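Local coordinates for uncharacterized protein Rv2277c (Mycobacterium tuberculosis, PDB 5VUG), which is uncharacterised but carries a TIM-barrel domain of the glycerophosphodiester phosphodiesterase family and probably hydrolyses phosphoric diesters, at residues A15-A18 with G19-D22; Y57-D61 with L62-T66; N73-V77 with Q78-Q82; I160-A163 with A164-E168; E174-D177 with V178-R182. All blocks are in the same frame, centred on the assembly; numbering follows the deposited sequence.

Overall arrangement
All five contacts are local and follow one another in series along the chain of this TIM-barrel domain; none nests in or crosses another. Interaction 1 closes the turn where strand 12-16 gives way to a loop. Interactions 2 and 3 follow strand 54-56: 57-66 folds a loop, and 73-82 starts helix 77-80. They pack through Leu62 against Lys75 and Leu80, while Arg58 ties interaction 2 to Arg17 of interaction 1 through shared Glu25. Interaction 4 lies near the C-terminal end of helix 158-165, and interaction 5 begins helix 176-189; Thr161 touches Ser175 between them. The centres of interactions 3 and 5 lie about 34 Å apart.

Interaction 1: A15-A18 with G19-D22; sequences AHRA and GTRD
Gly19 and Thr20 both turn their backbone N-H groups onto His16 O, closing the loop in which strand 12-16 of the TIM barrel ends; a type II beta turn from Ala15 to Ala18 overlaps it. The two donors arrive from different directions. Thr20 N, 3.2 Å from His16 O, sits nearly on the extension of the carbonyl bond (171°), whereas Gly19 N, at 2.9 Å from His16 O, lies well above the carbonyl plane. With a phi of 96°, Gly19 adopts backbone angles that by themselves call for glycine.

Thr20 CG2 rests 3.8 Å from the same His16 O, and the side chains of Arg17 and Thr20 run alongside each other in one direction. Thr20 OG1 stands opposite its own backbone N (chi1 178°), which brings it to Glu25. Outside the loop, Glu25 OE1 is hydrogen-bonded to Thr20 OG1 and also pairs with the charged Arg17 NH2, positioning both. His16 ND1 is held by Asp271, and NE2 bonds a glycerol at the C-terminal end of a barrel strand, where active sites of TIM barrels lie, so the glycerol probably marks the pocket. Over the centre of the His16 ring, Arg17 CG lies 3.8 Å above the plane.

Interaction 2: Y57-D61 with L62-T66; sequences YRPSD and LATLT
Leu62 lays its CD2 methyl over one face of the Tyr57 ring, a CH-pi contact 4.1 Å from the ring centroid and only 8° off the normal. Pro59 CD covers the opposite face, displaced toward the rim, so the ring is sandwiched between two aliphatic groups. Leu65 extends this apolar centre: its CD1 meets Pro59 CG at 3.6 Å, the two side chains crossing at about a right angle. Thr66 CG2 adds a contact with Tyr57 CE1 at 3.8 Å.

The phenol reaches outward to polar backbone. With CG opposite the backbone N (chi1 -166°), Tyr57 puts its OH where it donates to Asp61 O at 2.7 Å and accepts from Leu65 N at 3.2 Å. These two bonds fix the hydroxyl. Thr64 N also reaches Asp61 O, at 3.2 Å, from the other face of the carbonyl plane than Tyr57 OH. Asp61 OD1, met on its anti side, takes Ala63 N at 2.9 Å. Farther out, one water joins Ser60 OG, Asp61 N and Thr64 OG1.

Arg58 turns to Glu25, the carboxylate that also holds Arg17, on the side of the loop near a bound glycerol. The bond from Ala63 N to the Asp61 side chain makes an Asx turn, superimposed on the beta turn from Asp61 to Thr64.

Interaction 3: N73-V77 with Q78-Q82; sequences NSKTV and QQLQQ
Thr76 and Gln79 form a capping box at the start of helix 77-80, each side chain bonding the backbone N-H of the other. Thr76, the N-cap residue, accepts through OG1 from Gln79 N at 3.1 Å, and the N-H points almost straight at the oxygen (160°). In return, Thr76 N donates to Gln79 OE1 at 3.0 Å, from a position tilted out of the amide carbonyl plane.

The torsions make this exchange possible. Thr76 OG1 sits between its own backbone N and carbonyl carbon (chi1 64°), facing the first turn of the helix. With CG opposite the carbonyl carbon (chi1 -67°) and the chain extended beyond it, Gln79 reaches back to the cap residue and passes close to Thr76 OG1 with its CG. Its OE1 also comes against Lys75 CA, and the Lys75 and Gln79 side chains cross at about a right angle.

Regular helical bonding then takes over, Leu80 N to Thr76 O and Gln81 N to Val77 O, each 2.9 Å long. The N-H of Val77, at the helix start, is taken by Asp51 OD1, whose negative charge would probably suit the positive N-terminal end of the helix dipole. Lys75 bonds Ser50 through its backbone, fastening the approach to the cap. Leu80 packs against that approach, its CG 3.9 Å from Lys75 CB. Further along, Val77 and Gln81 run side by side, with Val77 CG2 3.7 Å from Gln81 OE1.

Interaction 4: I160-A163 with A164-E168; sequences ITAA and ASRQE
Arg166 folds its side chain back over Ala162 and Ala163 near the C-terminal end of helix 158-165, the helix of the beta-alpha-beta unit between strands 151-154 and 171-172. Its CG stands opposite the carbonyl carbon, and the chain bends at chi3 (-73°), which swings the guanidinium over the backbone. One face of that flat group then lies on Ala162 O and Ala163 CA, both offset toward its rim. Arg166 NH2 comes within 3.4 Å of Ala163 CA and also touches the Ala163 methyl. Although Arg166 NH1 is 3.5 Å from Ala162 O, the angle is poor for a hydrogen bond: the oxygen sits over the face.

Ser165 has OG beside its own backbone N (chi1 -70°), aimed back along the helix toward Thr161 O, 3.4 Å from Ser165 OG, a weak hydrogen bond that is not settled. Gln167 bends at chi2, and its NE2 donates to a water, which in turn donates to Ala163 O, 2.7 Å away. The same side chain packs on Val135, Ser136 and Ala139 of helix 134-145, while Ala164 faces Val172.

The backbone bonding changes here. Ala164 N bonds Ile160 O at 2.9 Å and Ser165 N bonds Thr161 O at 3.0 Å. Arg166 N, however, keeps only a weak bond to Ala162 O and turns to Ala163 O at 3.1 Å, from above the carbonyl plane. A guanidinium lying over the Ala162 carbonyl near the C-terminal end of the helix probably interacts favourably with the negative end of the helix dipole, by electrostatics more than by a directed bond.

Interaction 5: E174-D177 with V178-R182; sequences ESRD and VTRQR
Ser175 O accepts from Thr179 N at 3.1 Å with the N-H aimed straight at it (179°), opening the regular bonding of helix 176-189. Ser175 is the N-cap: its OG, turned between backbone N and carbonyl carbon, takes Val178 N at 3.3 Å.

Just ahead of the cap, Glu174 extends its side chain along the first turns to Arg182. The salt bridge is end-on and two-pronged, Arg182 NH1 to Glu174 OE1 at 2.8 Å and Arg182 NH2 to Glu174 OE2 also at 2.8 Å, with carboxylate and guanidinium planes only 22° apart. Arg182 NH1 uses the syn lone pair of Glu174 OE1, leaving the anti one for Thr179 OG1, which donates from 2.7 Å. Two donors thus hold one oxygen, and a water links Thr179 OG1 back to Glu174 O. Phe238 adds a cation-pi contact to Arg182.

A second, less flat salt bridge joins Asp177 and Arg180, side chains pointing the same way. Arg180 NH2 meets Asp177 OD1 at 2.9 Å from above the carboxylate plane, the planes standing 68° apart. A water bridges the same OD1 to Arg180 NH1. Arg176 and Arg180 both reach Glu214 of the second subunit, and Arg180 NE also bonds Ser223 of that subunit. The arrangement is a serine N-cap on a barrel helix whose first turns form part of the subunit interface.

Interaction 1: A15-A18 with G19-D22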
loop_
_atom_site.group_PDB
_atom_site.type_symbol
_atom_site.label_atom_id
_atom_site.label_comp_id
_atom_site.label_asym_id
_atom_site.label_seq_id
_atom_site.Cartn_x
_atom_site.Cartn_y
_atom_site.Cartn_z
ATOM N N ALA A 15 7.805 17.167 -22.285
ATOM C CA ALA A 15 6.882 16.586 -23.267
ATOM C C ALA A 15 6.948 15.061 -23.215
ATOM O O ALA A 15 7.959 14.461 -23.603
ATOM C CB ALA A 15 7.201 17.089 -24.671
ATOM N N HIS A 16 5.855 14.431 -22.781
ATOM C CA HIS A 16 5.819 12.980 -22.616
ATOM C C HIS A 16 5.739 12.284 -23.972
ATOM O O HIS A 16 4.750 12.442 -24.697
ATOM C CB HIS A 16 4.601 12.607 -21.779
ATOM C CG HIS A 16 4.526 11.153 -21.440
ATOM N ND1 HIS A 16 3.341 10.452 -21.448
ATOM C CD2 HIS A 16 5.485 10.269 -21.075
ATOM C CE1 HIS A 16 3.571 9.193 -21.114
ATOM N NE2 HIS A 16 4.864 9.055 -20.877
ATOM N N ARG A 17 6.753 11.473 -24.293
ATOM C CA ARG A 17 6.871 10.843 -25.615
ATOM C C ARG A 17 6.822 11.896 -26.720
ATOM O O ARG A 17 6.239 11.684 -27.786
ATOM C CB ARG A 17 5.823 9.751 -25.853
ATOM C CG ARG A 17 5.565 8.829 -24.678
ATOM C CD ARG A 17 4.433 7.882 -25.046
ATOM N NE ARG A 17 3.924 7.159 -23.893
ATOM C CZ ARG A 17 2.688 6.696 -23.800
ATOM N NH1 ARG A 17 2.307 6.051 -22.712
ATOM N NH2 ARG A 17 1.830 6.882 -24.801
ATOM N N ALA A 18 7.436 13.052 -26.445
ATOM C CA ALA A 18 7.453 14.205 -27.336
ATOM C C ALA A 18 6.086 14.856 -27.496
ATOM O O ALA A 18 5.890 15.658 -28.416
ATOM C CB ALA A 18 8.099 13.901 -28.702
ATOM N N GLY A 19 5.146 14.554 -26.598
ATOM C CA GLY A 19 3.843 15.194 -26.610
ATOM C C GLY A 19 2.772 14.400 -27.331
ATOM O O GLY A 19 2.175 14.882 -28.301
ATOM N N THR A 20 2.480 13.209 -26.793
ATOM C CA THR A 20 1.685 12.186 -27.469
ATOM C C THR A 20 0.270 12.653 -27.840
ATOM O O THR A 20 -0.315 12.136 -28.800
ATOM C CB THR A 20 1.680 10.932 -26.581
ATOM O OG1 THR A 20 0.870 9.906 -27.158
ATOM C CG2 THR A 20 1.164 11.250 -25.206
ATOM N N ARG A 21 -0.304 13.606 -27.100
ATOM C CA ARG A 21 -1.653 14.073 -27.420
ATOM C C ARG A 21 -1.676 14.962 -28.663
ATOM O O ARG A 21 -2.649 14.938 -29.428
ATOM C CB ARG A 21 -2.235 14.819 -26.218
ATOM C CG ARG A 21 -3.574 15.471 -26.458
ATOM C CD ARG A 21 -4.662 14.461 -26.741
ATOM N NE ARG A 21 -5.968 14.953 -26.303
ATOM C CZ ARG A 21 -6.673 15.894 -26.927
ATOM N NH1 ARG A 21 -6.206 16.463 -28.033
ATOM N NH2 ARG A 21 -7.851 16.269 -26.446
ATOM N N ASP A 22 -0.620 15.735 -28.889
ATOM C CA ASP A 22 -0.624 16.767 -29.919
ATOM C C ASP A 22 -0.229 16.252 -31.302
ATOM O O ASP A 22 -0.771 16.720 -32.308
ATOM C CB ASP A 22 0.331 17.897 -29.525
ATOM C CG ASP A 22 -0.112 18.643 -28.277
ATOM O OD1 ASP A 22 -1.292 18.535 -27.877
ATOM O OD2 ASP A 22 0.729 19.359 -27.698
#

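Interaction 2: Y57-D61 with L62-T66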
loop_
_atom_site.group_PDB
_atom_site.type_symbol
_atom_site.label_atom_id
_atom_site.label_comp_id
_atom_site.label_asym_id
_atom_site.label_seq_id
_atom_site.Cartn_x
_atom_site.Cartn_y
_atom_site.Cartn_z
ATOM N N TYR A 57 10.566 4.388 -29.998
ATOM C CA TYR A 57 9.343 3.601 -30.115
ATOM C C TYR A 57 8.967 3.102 -28.728
ATOM O O TYR A 57 9.825 2.603 -27.995
ATOM C CB TYR A 57 9.487 2.430 -31.109
ATOM C CG TYR A 57 8.138 1.856 -31.457
ATOM C CD1 TYR A 57 7.243 2.577 -32.250
ATOM C CD2 TYR A 57 7.730 0.626 -30.959
ATOM C CE1 TYR A 57 5.994 2.073 -32.558
ATOM C CE2 TYR A 57 6.470 0.118 -31.261
ATOM C CZ TYR A 57 5.608 0.860 -32.057
ATOM O OH TYR A 57 4.342 0.417 -32.366
ATOM N N ARG A 58 7.705 3.276 -28.341
ATOM C CA ARG A 58 7.257 2.917 -26.992
ATOM C C ARG A 58 6.614 1.528 -26.885
ATOM O O ARG A 58 6.977 0.757 -25.983
ATOM C CB ARG A 58 6.364 4.020 -26.408
ATOM C CG ARG A 58 5.730 3.717 -25.063
ATOM C CD ARG A 58 4.299 3.229 -25.163
ATOM N NE ARG A 58 3.420 4.068 -25.985
ATOM C CZ ARG A 58 2.166 3.719 -26.269
ATOM N NH1 ARG A 58 1.682 2.583 -25.783
ATOM N NH2 ARG A 58 1.401 4.485 -27.030
ATOM N N PRO A 59 5.659 1.162 -27.742
ATOM C CA PRO A 59 4.971 -0.125 -27.554
ATOM C C PRO A 59 5.893 -1.321 -27.763
ATOM O O PRO A 59 6.970 -1.233 -28.357
ATOM C CB PRO A 59 3.867 -0.093 -28.616
ATOM C CG PRO A 59 3.622 1.358 -28.856
ATOM C CD PRO A 59 4.993 1.980 -28.772
ATOM N N SER A 60 5.440 -2.476 -27.274
ATOM C CA SER A 60 6.238 -3.682 -27.471
ATOM C C SER A 60 6.178 -4.175 -28.917
ATOM O O SER A 60 7.134 -4.796 -29.397
ATOM C CB SER A 60 5.821 -4.768 -26.484
ATOM O OG SER A 60 4.445 -5.061 -26.616
ATOM N N ASP A 61 5.087 -3.898 -29.633
ATOM C CA ASP A 61 4.947 -4.332 -31.018
ATOM C C ASP A 61 4.748 -3.141 -31.946
ATOM O O ASP A 61 4.037 -2.182 -31.616
ATOM C CB ASP A 61 3.809 -5.343 -31.214
ATOM C CG ASP A 61 3.966 -6.146 -32.499
ATOM O OD1 ASP A 61 3.499 -5.686 -33.577
ATOM O OD2 ASP A 61 4.580 -7.235 -32.431
ATOM N N LEU A 62 5.374 -3.232 -33.118
ATOM C CA LEU A 62 5.266 -2.197 -34.140
ATOM C C LEU A 62 3.834 -1.991 -34.629
ATOM O O LEU A 62 3.517 -0.912 -35.143
ATOM C CB LEU A 62 6.208 -2.532 -35.304
ATOM C CG LEU A 62 7.697 -2.384 -34.964
ATOM C CD1 LEU A 62 8.550 -3.135 -35.962
ATOM C CD2 LEU A 62 8.076 -0.913 -34.956
ATOM N N ALA A 63 2.963 -2.996 -34.509
ATOM C CA ALA A 63 1.608 -2.828 -35.017
ATOM C C ALA A 63 0.810 -1.783 -34.245
ATOM O O ALA A 63 -0.163 -1.242 -34.780
ATOM C CB ALA A 63 0.861 -4.165 -35.009
ATOM N N THR A 64 1.190 -1.484 -33.004
ATOM C CA THR A 64 0.379 -0.578 -32.198
ATOM C C THR A 64 0.312 0.810 -32.822
ATOM O O THR A 64 -0.750 1.445 -32.827
ATOM C CB THR A 64 0.914 -0.534 -30.765
ATOM O OG1 THR A 64 0.834 -1.849 -30.200
ATOM C CG2 THR A 64 0.099 0.431 -29.908
ATOM N N LEU A 65 1.423 1.285 -33.390
ATOM C CA LEU A 65 1.480 2.647 -33.910
ATOM C C LEU A 65 1.963 2.761 -35.353
ATOM O O LEU A 65 2.059 3.886 -35.862
ATOM C CB LEU A 65 2.348 3.533 -33.004
ATOM C CG LEU A 65 1.907 3.608 -31.541
ATOM C CD1 LEU A 65 2.983 4.326 -30.712
ATOM C CD2 LEU A 65 0.566 4.322 -31.415
ATOM N N THR A 66 2.280 1.654 -36.026
ATOM C CA THR A 66 2.832 1.724 -37.379
ATOM C C THR A 66 2.083 0.781 -38.311
ATOM O O THR A 66 1.194 0.020 -37.903
ATOM C CB THR A 66 4.339 1.400 -37.436
ATOM O OG1 THR A 66 4.532 -0.019 -37.446
ATOM C CG2 THR A 66 5.124 2.018 -36.255
HETATM O O HOH W 1 2.495 -3.364 -28.554
#

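Interaction 3: N73-V77 with Q78-Q82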
loop_
_atom_site.group_PDB
_atom_site.type_symbol
_atom_site.label_atom_id
_atom_site.label_comp_id
_atom_site.label_asym_id
_atom_site.label_seq_id
_atom_site.Cartn_x
_atom_site.Cartn_y
_atom_site.Cartn_z
ATOM N N ASN A 73 13.264 -5.007 -32.332
ATOM C CA ASN A 73 14.514 -5.695 -32.644
ATOM C C ASN A 73 14.352 -6.818 -33.662
ATOM O O ASN A 73 15.303 -7.583 -33.880
ATOM C CB ASN A 73 15.243 -6.166 -31.376
ATOM C CG ASN A 73 14.467 -7.201 -30.586
ATOM O OD1 ASN A 73 13.489 -7.783 -31.067
ATOM N ND2 ASN A 73 14.923 -7.458 -29.362
ATOM N N SER A 74 13.183 -6.948 -34.283
ATOM C CA SER A 74 13.031 -7.885 -35.390
ATOM C C SER A 74 13.300 -7.241 -36.742
ATOM O O SER A 74 13.219 -7.931 -37.768
ATOM C CB SER A 74 11.645 -8.545 -35.378
ATOM O OG SER A 74 10.632 -7.645 -35.816
ATOM N N LYS A 75 13.619 -5.943 -36.764
ATOM C CA LYS A 75 13.836 -5.203 -37.999
ATOM C C LYS A 75 15.129 -4.404 -37.912
ATOM O O LYS A 75 15.534 -3.961 -36.836
ATOM C CB LYS A 75 12.670 -4.241 -38.292
ATOM C CG LYS A 75 11.307 -4.927 -38.431
ATOM C CD LYS A 75 10.301 -4.006 -39.108
ATOM C CE LYS A 75 8.906 -4.639 -39.181
ATOM N NZ LYS A 75 8.864 -5.928 -39.938
ATOM N N THR A 76 15.774 -4.228 -39.062
ATOM C CA THR A 76 16.926 -3.347 -39.160
ATOM C C THR A 76 16.462 -1.897 -39.096
ATOM O O THR A 76 15.282 -1.592 -39.286
ATOM C CB THR A 76 17.611 -3.550 -40.508
ATOM O OG1 THR A 76 16.703 -3.154 -41.544
ATOM C CG2 THR A 76 17.984 -5.005 -40.708
ATOM N N VAL A 77 17.406 -0.991 -38.830
ATOM C CA VAL A 77 17.048 0.423 -38.776
ATOM C C VAL A 77 16.519 0.897 -40.127
ATOM O O VAL A 77 15.596 1.717 -40.194
ATOM C CB VAL A 77 18.224 1.276 -38.257
ATOM C CG1 VAL A 77 19.373 1.271 -39.244
ATOM C CG2 VAL A 77 17.761 2.710 -37.972
ATOM N N GLN A 78 17.084 0.389 -41.224
ATOM C CA GLN A 78 16.589 0.782 -42.539
ATOM C C GLN A 78 15.126 0.391 -42.709
ATOM O O GLN A 78 14.321 1.173 -43.227
ATOM C CB GLN A 78 17.460 0.173 -43.639
ATOM C CG GLN A 78 17.057 0.598 -45.045
ATOM C CD GLN A 78 18.039 0.128 -46.106
ATOM O OE1 GLN A 78 19.177 -0.234 -45.803
ATOM N NE2 GLN A 78 17.602 0.134 -47.361
ATOM N N GLN A 79 14.755 -0.799 -42.230
ATOM C CA GLN A 79 13.359 -1.228 -42.283
ATOM C C GLN A 79 12.472 -0.394 -41.367
ATOM O O GLN A 79 11.350 -0.037 -41.747
ATOM C CB GLN A 79 13.263 -2.709 -41.923
ATOM C CG GLN A 79 13.920 -3.600 -42.962
ATOM C CD GLN A 79 14.086 -5.028 -42.507
ATOM O OE1 GLN A 79 14.144 -5.316 -41.313
ATOM N NE2 GLN A 79 14.161 -5.939 -43.467
ATOM N N LEU A 80 12.947 -0.089 -40.154
ATOM C CA LEU A 80 12.145 0.676 -39.204
ATOM C C LEU A 80 11.866 2.077 -39.719
ATOM O O LEU A 80 10.761 2.601 -39.541
ATOM C CB LEU A 80 12.863 0.751 -37.855
ATOM C CG LEU A 80 12.945 -0.579 -37.107
ATOM C CD1 LEU A 80 14.058 -0.557 -36.071
ATOM C CD2 LEU A 80 11.616 -0.876 -36.462
ATOM N N GLN A 81 12.861 2.706 -40.348
ATOM C CA GLN A 81 12.688 4.077 -40.817
ATOM C C GLN A 81 11.754 4.177 -42.015
ATOM O O GLN A 81 11.366 5.291 -42.392
ATOM C CB GLN A 81 14.045 4.719 -41.110
ATOM C CG GLN A 81 14.867 4.999 -39.863
ATOM C CD GLN A 81 16.166 5.718 -40.176
ATOM O OE1 GLN A 81 17.113 5.119 -40.689
ATOM N NE2 GLN A 81 16.212 7.010 -39.880
ATOM N N GLN A 82 11.376 3.051 -42.614
ATOM C CA GLN A 82 10.342 3.044 -43.637
ATOM C C GLN A 82 8.933 2.958 -43.062
ATOM O O GLN A 82 7.969 3.196 -43.800
ATOM C CB GLN A 82 10.581 1.896 -44.623
ATOM C CG GLN A 82 11.828 2.071 -45.466
ATOM C CD GLN A 82 11.760 3.305 -46.342
ATOM O OE1 GLN A 82 12.562 4.230 -46.198
ATOM N NE2 GLN A 82 10.795 3.329 -47.252
#

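Interaction 4: I160-A163 with A164-E168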
loop_
_atom_site.group_PDB
_atom_site.type_symbol
_atom_site.label_atom_id
_atom_site.label_comp_id
_atom_site.label_asym_id
_atom_site.label_seq_id
_atom_site.Cartn_x
_atom_site.Cartn_y
_atom_site.Cartn_z
ATOM N N ILE A 160 17.591 -2.471 -15.660
ATOM C CA ILE A 160 18.008 -1.511 -16.677
ATOM C C ILE A 160 18.733 -0.329 -16.036
ATOM O O ILE A 160 19.783 0.108 -16.521
ATOM C CB ILE A 160 16.795 -1.084 -17.528
ATOM C CG1 ILE A 160 16.265 -2.300 -18.301
ATOM C CG2 ILE A 160 17.169 0.031 -18.480
ATOM C CD1 ILE A 160 15.036 -2.023 -19.119
ATOM N N THR A 161 18.180 0.208 -14.941
ATOM C CA THR A 161 18.864 1.256 -14.183
ATOM C C THR A 161 20.284 0.836 -13.804
ATOM O O THR A 161 21.236 1.602 -13.981
ATOM C CB THR A 161 18.062 1.590 -12.914
ATOM O OG1 THR A 161 16.741 2.003 -13.275
ATOM C CG2 THR A 161 18.734 2.707 -12.118
ATOM N N ALA A 162 20.443 -0.378 -13.267
ATOM C CA ALA A 162 21.763 -0.823 -12.827
ATOM C C ALA A 162 22.726 -0.962 -14.003
ATOM O O ALA A 162 23.903 -0.591 -13.899
ATOM C CB ALA A 162 21.647 -2.144 -12.063
ATOM N N ALA A 163 22.245 -1.506 -15.125
ATOM C CA ALA A 163 23.082 -1.622 -16.313
ATOM C C ALA A 163 23.497 -0.250 -16.831
ATOM O O ALA A 163 24.657 -0.050 -17.220
ATOM C CB ALA A 163 22.338 -2.401 -17.398
ATOM N N ALA A 164 22.561 0.710 -16.840
ATOM C CA ALA A 164 22.896 2.056 -17.292
ATOM C C ALA A 164 23.979 2.674 -16.414
ATOM O O ALA A 164 24.902 3.326 -16.922
ATOM C CB ALA A 164 21.639 2.928 -17.325
ATOM N N SER A 165 23.910 2.441 -15.099
ATOM C CA SER A 165 24.910 2.984 -14.185
ATOM C C SER A 165 26.288 2.361 -14.367
ATOM O O SER A 165 27.274 2.952 -13.921
ATOM C CB SER A 165 24.441 2.855 -12.737
ATOM O OG SER A 165 23.363 3.745 -12.495
ATOM N N ARG A 166 26.384 1.201 -15.020
ATOM C CA ARG A 166 27.687 0.631 -15.335
ATOM C C ARG A 166 28.318 1.217 -16.596
ATOM O O ARG A 166 29.473 0.892 -16.890
ATOM C CB ARG A 166 27.610 -0.900 -15.445
ATOM C CG ARG A 166 27.189 -1.595 -14.157
ATOM C CD ARG A 166 27.359 -3.108 -14.238
ATOM N NE ARG A 166 26.359 -3.750 -15.087
ATOM C CZ ARG A 166 25.154 -4.135 -14.668
ATOM N NH1 ARG A 166 24.791 -3.938 -13.407
ATOM N NH2 ARG A 166 24.311 -4.717 -15.512
ATOM N N GLN A 167 27.599 2.051 -17.347
ATOM C CA GLN A 167 28.148 2.685 -18.543
ATOM C C GLN A 167 28.793 4.017 -18.183
ATOM O O GLN A 167 28.144 4.894 -17.602
ATOM C CB GLN A 167 27.061 2.929 -19.593
ATOM C CG GLN A 167 26.404 1.681 -20.142
ATOM C CD GLN A 167 27.293 0.904 -21.111
ATOM O OE1 GLN A 167 28.140 1.473 -21.811
ATOM N NE2 GLN A 167 27.102 -0.405 -21.148
ATOM N N GLU A 168 30.056 4.174 -18.571
ATOM C CA GLU A 168 30.808 5.385 -18.277
ATOM C C GLU A 168 30.126 6.609 -18.875
ATOM O O GLU A 168 29.765 6.622 -20.055
ATOM C CB GLU A 168 32.222 5.249 -18.846
ATOM C CG GLU A 168 33.026 6.540 -18.862
ATOM C CD GLU A 168 33.390 7.028 -17.471
ATOM O OE1 GLU A 168 33.367 6.211 -16.524
ATOM O OE2 GLU A 168 33.701 8.230 -17.327
HETATM O O HOH W 2 25.861 -1.872 -18.797
#

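Interaction 5: E174-D177 with V178-R182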
loop_
_atom_site.group_PDB
_atom_site.type_symbol
_atom_site.label_atom_id
_atom_site.label_comp_id
_atom_site.label_asym_id
_atom_site.label_seq_id
_atom_site.Cartn_x
_atom_site.Cartn_y
_atom_site.Cartn_z
ATOM N N GLU A 174 17.198 7.804 -10.456
ATOM C CA GLU A 174 16.998 6.848 -9.378
ATOM C C GLU A 174 16.095 5.715 -9.857
ATOM O O GLU A 174 15.150 5.938 -10.618
ATOM C CB GLU A 174 16.351 7.558 -8.189
ATOM C CG GLU A 174 16.020 6.619 -7.057
ATOM C CD GLU A 174 15.742 7.339 -5.771
ATOM O OE1 GLU A 174 14.601 7.824 -5.602
ATOM O OE2 GLU A 174 16.675 7.418 -4.937
ATOM N N SER A 175 16.387 4.489 -9.412
ATOM C CA SER A 175 15.532 3.367 -9.789
ATOM C C SER A 175 14.115 3.565 -9.254
ATOM O O SER A 175 13.896 4.146 -8.182
ATOM C CB SER A 175 16.095 2.048 -9.261
ATOM O OG SER A 175 15.891 1.944 -7.869
ATOM N N ARG A 176 13.136 3.082 -10.017
ATOM C CA ARG A 176 11.753 3.219 -9.573
ATOM C C ARG A 176 11.515 2.480 -8.257
ATOM O O ARG A 176 10.760 2.955 -7.401
ATOM C CB ARG A 176 10.789 2.755 -10.667
ATOM C CG ARG A 176 9.317 2.988 -10.344
ATOM C CD ARG A 176 8.466 2.715 -11.564
ATOM N NE ARG A 176 7.050 3.013 -11.357
ATOM C CZ ARG A 176 6.408 4.016 -11.952
ATOM N NH1 ARG A 176 7.051 4.840 -12.782
ATOM N NH2 ARG A 176 5.119 4.194 -11.723
ATOM N N ASP A 177 12.164 1.326 -8.063
ATOM C CA ASP A 177 12.006 0.607 -6.798
ATOM C C ASP A 177 12.341 1.495 -5.604
ATOM O O ASP A 177 11.623 1.493 -4.596
ATOM C CB ASP A 177 12.895 -0.641 -6.754
ATOM C CG ASP A 177 12.402 -1.765 -7.652
ATOM O OD1 ASP A 177 11.226 -1.746 -8.066
ATOM O OD2 ASP A 177 13.201 -2.695 -7.919
ATOM N N VAL A 178 13.437 2.251 -5.694
ATOM C CA VAL A 178 13.861 3.079 -4.565
ATOM C C VAL A 178 12.937 4.282 -4.397
ATOM O O VAL A 178 12.502 4.604 -3.282
ATOM C CB VAL A 178 15.334 3.497 -4.732
ATOM C CG1 VAL A 178 15.725 4.512 -3.657
ATOM C CG2 VAL A 178 16.241 2.268 -4.663
ATOM N N THR A 179 12.622 4.964 -5.500
ATOM C CA THR A 179 11.692 6.091 -5.439
ATOM C C THR A 179 10.364 5.672 -4.819
ATOM O O THR A 179 9.842 6.349 -3.921
ATOM C CB THR A 179 11.461 6.638 -6.851
ATOM O OG1 THR A 179 12.681 7.193 -7.356
ATOM C CG2 THR A 179 10.369 7.720 -6.848
ATOM N N ARG A 180 9.810 4.544 -5.280
ATOM C CA ARG A 180 8.523 4.076 -4.765
ATOM C C ARG A 180 8.602 3.746 -3.279
ATOM O O ARG A 180 7.673 4.048 -2.518
ATOM C CB ARG A 180 8.049 2.849 -5.551
ATOM C CG ARG A 180 6.625 2.387 -5.199
ATOM C CD ARG A 180 6.195 1.123 -5.967
ATOM N NE ARG A 180 7.187 0.067 -5.786
ATOM C CZ ARG A 180 8.003 -0.380 -6.739
ATOM N NH1 ARG A 180 7.917 0.090 -7.982
ATOM N NH2 ARG A 180 8.905 -1.305 -6.445
ATOM N N GLN A 181 9.692 3.103 -2.852
ATOM C CA GLN A 181 9.868 2.776 -1.441
ATOM C C GLN A 181 9.887 4.037 -0.584
ATOM O O GLN A 181 9.232 4.102 0.463
ATOM C CB GLN A 181 11.169 2.004 -1.259
ATOM C CG GLN A 181 11.396 1.559 0.169
ATOM C CD GLN A 181 10.480 0.422 0.548
ATOM O OE1 GLN A 181 10.541 -0.662 -0.038
ATOM N NE2 GLN A 181 9.610 0.662 1.517
ATOM N N ARG A 182 10.637 5.057 -1.018
ATOM C CA ARG A 182 10.723 6.281 -0.233
ATOM C C ARG A 182 9.372 6.986 -0.172
ATOM O O ARG A 182 8.968 7.471 0.892
ATOM C CB ARG A 182 11.803 7.208 -0.798
ATOM C CG ARG A 182 12.255 8.249 0.213
ATOM C CD ARG A 182 13.312 9.214 -0.316
ATOM N NE ARG A 182 14.574 8.572 -0.689
ATOM C CZ ARG A 182 14.937 8.309 -1.941
ATOM N NH1 ARG A 182 14.128 8.621 -2.948
ATOM N NH2 ARG A 182 16.102 7.735 -2.187
HETATM O O HOH W 3 12.819 7.419 -10.061
HETATM O O HOH W 4 10.307 -0.711 -3.730
HETATM O O HOH W 5 9.693 -0.806 -10.230
#